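PDB 2YXL: 450aa long hypothetical fmu protein from Pyrococcus horikoshii, which probably methylates cytosine in RNA at carbon 5, using S-adenosyl-L-methionine as methyl donor, and was crystallised with the cofactor analogue sinefungin. Local coordinates for residues 18-23 against 83-88. Numbering follows the deposited sequence.
Sequences IIEAIR and DPWLRA
Arg23 lays its aliphatic chain across the indole of Trp85, a CH-pi contact in which CG sits 3.7 Å from the centroid of the six-membered ring, only 10° off its normal. Extended at chi1 and bent at chi2 (-83°), the chain carries CD over Trp85 CZ2 and sends the guanidinium past the indole toward Pro84. There Pro84 CB covers one guanidinium face, 3.6 Å from Arg23 CZ. The guanidinium plane is turned 82° from the indole, and any cation-pi attraction between Arg23 and Trp85 is long and weak at most. At the ring's edge Glu20 CD lies 3.8 Å from Trp85 CH2, its carboxylate upright to the indole and salt-bridged to Arg121 of helix 104-121; Ile19 CG2 meets the same edge near CE3. Nearer the crossing of the helices, Ala88 CB packs 3.6 Å from Ile19 O and beside Arg23 CB, with Ile22 CG2 alongside. With an alanine at Trp85, the Arg23 methylenes would probably lose their flat support and the guanidinium would be freer to swing. No hydrogen bond joins residues 18-23 to 83-88: this meeting of two N-terminal helices rests on apolar and CH-pi packing, with arginine contributing mainly its hydrocarbon chain.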
ATOM      1  N   ILE A  18       3.868   4.290 -19.508  1.00 34.00           N
ATOM      2  CA  ILE A  18       4.656   3.928 -18.317  1.00 34.06           C
ATOM      3  C   ILE A  18       5.480   5.097 -17.816  1.00 34.01           C
ATOM      4  O   ILE A  18       5.672   5.234 -16.613  1.00 34.16           O
ATOM      5  CB  ILE A  18       5.630   2.723 -18.498  1.00 34.04           C
ATOM      6  CG1 ILE A  18       5.674   2.219 -19.933  1.00 34.22           C
ATOM      7  CG2 ILE A  18       5.348   1.629 -17.456  1.00 33.82           C
ATOM      8  CD1 ILE A  18       6.753   2.874 -20.743  1.00 34.60           C
ATOM      9  N   ILE A  19       5.977   5.925 -18.734  1.00 34.00           N
ATOM     10  CA  ILE A  19       6.719   7.122 -18.352  1.00 33.95           C
ATOM     11  C   ILE A  19       5.836   8.015 -17.484  1.00 34.08           C
ATOM     12  O   ILE A  19       6.251   8.425 -16.400  1.00 34.24           O
ATOM     13  CB  ILE A  19       7.276   7.904 -19.573  1.00 34.02           C
ATOM     14  CG1 ILE A  19       8.337   7.069 -20.300  1.00 33.82           C
ATOM     15  CG2 ILE A  19       7.866   9.256 -19.128  1.00 33.53           C
ATOM     16  CD1 ILE A  19       8.762   7.623 -21.649  1.00 33.78           C
ATOM     17  N   GLU A  20       4.616   8.286 -17.948  1.00 34.07           N
ATOM     18  CA  GLU A  20       3.669   9.093 -17.180  1.00 34.12           C
ATOM     19  C   GLU A  20       3.263   8.410 -15.869  1.00 34.04           C
ATOM     20  O   GLU A  20       3.100   9.078 -14.848  1.00 34.25           O
ATOM     21  CB  GLU A  20       2.447   9.484 -18.025  1.00 34.14           C
ATOM     22  CG  GLU A  20       1.393  10.303 -17.266  1.00 35.01           C
ATOM     23  CD  GLU A  20       0.906  11.545 -18.013  1.00 36.25           C
ATOM     24  OE1 GLU A  20       0.424  12.481 -17.338  1.00 36.90           O
ATOM     25  OE2 GLU A  20       1.003  11.599 -19.258  1.00 36.48           O
ATOM     26  N   ALA A  21       3.124   7.086 -15.893  1.00 33.72           N
ATOM     27  CA  ALA A  21       2.771   6.331 -14.687  1.00 33.50           C
ATOM     28  C   ALA A  21       3.890   6.376 -13.650  1.00 33.36           C
ATOM     29  O   ALA A  21       3.630   6.528 -12.455  1.00 33.23           O
ATOM     30  CB  ALA A  21       2.417   4.886 -15.035  1.00 33.35           C
ATOM     31  N   ILE A  22       5.128   6.243 -14.121  1.00 33.26           N
ATOM     32  CA  ILE A  22       6.303   6.291 -13.258  1.00 33.31           C
ATOM     33  C   ILE A  22       6.512   7.709 -12.719  1.00 33.63           C
ATOM     34  O   ILE A  22       6.850   7.888 -11.543  1.00 33.71           O
ATOM     35  CB  ILE A  22       7.567   5.750 -13.987  1.00 33.17           C
ATOM     36  CG1 ILE A  22       7.423   4.247 -14.288  1.00 33.13           C
ATOM     37  CG2 ILE A  22       8.837   6.012 -13.191  1.00 32.89           C
ATOM     38  CD1 ILE A  22       7.194   3.345 -13.068  1.00 32.40           C
ATOM     39  N   ARG A  23       6.288   8.708 -13.571  1.00 33.72           N
ATOM     40  CA  ARG A  23       6.379  10.104 -13.155  1.00 33.91           C
ATOM     41  C   ARG A  23       5.309  10.443 -12.121  1.00 34.21           C
ATOM     42  O   ARG A  23       5.619  11.018 -11.076  1.00 34.29           O
ATOM     43  CB  ARG A  23       6.286  11.057 -14.359  1.00 33.80           C
ATOM     44  CG  ARG A  23       6.547  12.533 -14.036  1.00 33.02           C
ATOM     45  CD  ARG A  23       5.301  13.228 -13.484  1.00 32.31           C
ATOM     46  NE  ARG A  23       5.600  14.548 -12.932  1.00 32.01           N
ATOM     47  CZ  ARG A  23       6.056  14.771 -11.701  1.00 31.75           C
ATOM     48  NH1 ARG A  23       6.283  13.763 -10.864  1.00 31.51           N
ATOM     49  NH2 ARG A  23       6.298  16.014 -11.307  1.00 30.99           N
ATOM     50  N   ASP A  83      15.172  16.660 -13.547  1.00 29.82           N
ATOM     51  CA  ASP A  83      13.751  16.887 -13.841  1.00 29.74           C
ATOM     52  C   ASP A  83      12.941  15.578 -13.734  1.00 29.54           C
ATOM     53  O   ASP A  83      13.428  14.521 -14.147  1.00 29.36           O
ATOM     54  CB  ASP A  83      13.625  17.508 -15.243  1.00 29.82           C
ATOM     55  CG  ASP A  83      12.207  17.459 -15.795  1.00 30.75           C
ATOM     56  OD1 ASP A  83      11.818  16.398 -16.338  1.00 32.15           O
ATOM     57  OD2 ASP A  83      11.489  18.482 -15.705  1.00 30.76           O
ATOM     58  N   PRO A  84      11.703  15.653 -13.194  1.00 29.42           N
ATOM     59  CA  PRO A  84      10.871  14.469 -12.917  1.00 29.20           C
ATOM     60  C   PRO A  84      10.536  13.623 -14.153  1.00 29.39           C
ATOM     61  O   PRO A  84      10.456  12.392 -14.048  1.00 29.41           O
ATOM     62  CB  PRO A  84       9.580  15.062 -12.340  1.00 29.05           C
ATOM     63  CG  PRO A  84       9.916  16.431 -11.929  1.00 29.46           C
ATOM     64  CD  PRO A  84      11.009  16.902 -12.823  1.00 29.25           C
ATOM     65  N   TRP A  85      10.333  14.271 -15.300  1.00 29.36           N
ATOM     66  CA  TRP A  85      10.012  13.546 -16.535  1.00 29.54           C
ATOM     67  C   TRP A  85      11.242  12.829 -17.070  1.00 29.58           C
ATOM     68  O   TRP A  85      11.146  11.693 -17.547  1.00 29.59           O
ATOM     69  CB  TRP A  85       9.399  14.475 -17.595  1.00 29.41           C
ATOM     70  CG  TRP A  85       8.037  14.950 -17.199  1.00 29.38           C
ATOM     71  CD1 TRP A  85       7.724  16.141 -16.608  1.00 29.13           C
ATOM     72  CD2 TRP A  85       6.806  14.229 -17.324  1.00 29.15           C
ATOM     73  NE1 TRP A  85       6.374  16.212 -16.370  1.00 29.25           N
ATOM     74  CE2 TRP A  85       5.785  15.052 -16.799  1.00 29.15           C
ATOM     75  CE3 TRP A  85       6.465  12.969 -17.833  1.00 28.96           C
ATOM     76  CZ2 TRP A  85       4.443  14.659 -16.772  1.00 29.27           C
ATOM     77  CZ3 TRP A  85       5.129  12.577 -17.804  1.00 29.23           C
ATOM     78  CH2 TRP A  85       4.136  13.419 -17.274  1.00 29.17           C
ATOM     79  N   LEU A  86      12.394  13.492 -16.975  1.00 29.47           N
ATOM     80  CA  LEU A  86      13.664  12.884 -17.352  1.00 29.47           C
ATOM     81  C   LEU A  86      13.960  11.667 -16.479  1.00 29.57           C
ATOM     82  O   LEU A  86      14.237  10.587 -17.002  1.00 29.91           O
ATOM     83  CB  LEU A  86      14.804  13.901 -17.274  1.00 29.29           C
ATOM     84  CG  LEU A  86      16.189  13.444 -17.738  1.00 29.43           C
ATOM     85  CD1 LEU A  86      16.183  12.936 -19.184  1.00 29.55           C
ATOM     86  CD2 LEU A  86      17.185  14.581 -17.582  1.00 29.52           C
ATOM     87  N   ARG A  87      13.878  11.839 -15.158  1.00 29.47           N
ATOM     88  CA  ARG A  87      14.108  10.743 -14.217  1.00 29.50           C
ATOM     89  C   ARG A  87      13.213   9.539 -14.520  1.00 29.69           C
ATOM     90  O   ARG A  87      13.691   8.407 -14.554  1.00 29.71           O
ATOM     91  CB  ARG A  87      13.925  11.205 -12.763  1.00 29.36           C
ATOM     92  CG  ARG A  87      14.020  10.075 -11.727  1.00 28.93           C
ATOM     93  CD  ARG A  87      14.140  10.576 -10.285  1.00 29.31           C
ATOM     94  NE  ARG A  87      13.026  11.436  -9.884  1.00 28.84           N
ATOM     95  CZ  ARG A  87      13.073  12.768  -9.847  1.00 27.57           C
ATOM     96  NH1 ARG A  87      12.005  13.452  -9.473  1.00 27.33           N
ATOM     97  NH2 ARG A  87      14.181  13.416 -10.182  1.00 27.00           N
ATOM     98  N   ALA A  88      11.925   9.796 -14.740  1.00 29.95           N
ATOM     99  CA  ALA A  88      10.962   8.750 -15.072  1.00 30.06           C
ATOM    100  C   ALA A  88      11.328   8.046 -16.378  1.00 30.35           C
ATOM    101  O   ALA A  88      11.296   6.818 -16.452  1.00 30.49           O
ATOM    102  CB  ALA A  88       9.552   9.323 -15.144  1.00 29.91           C
TER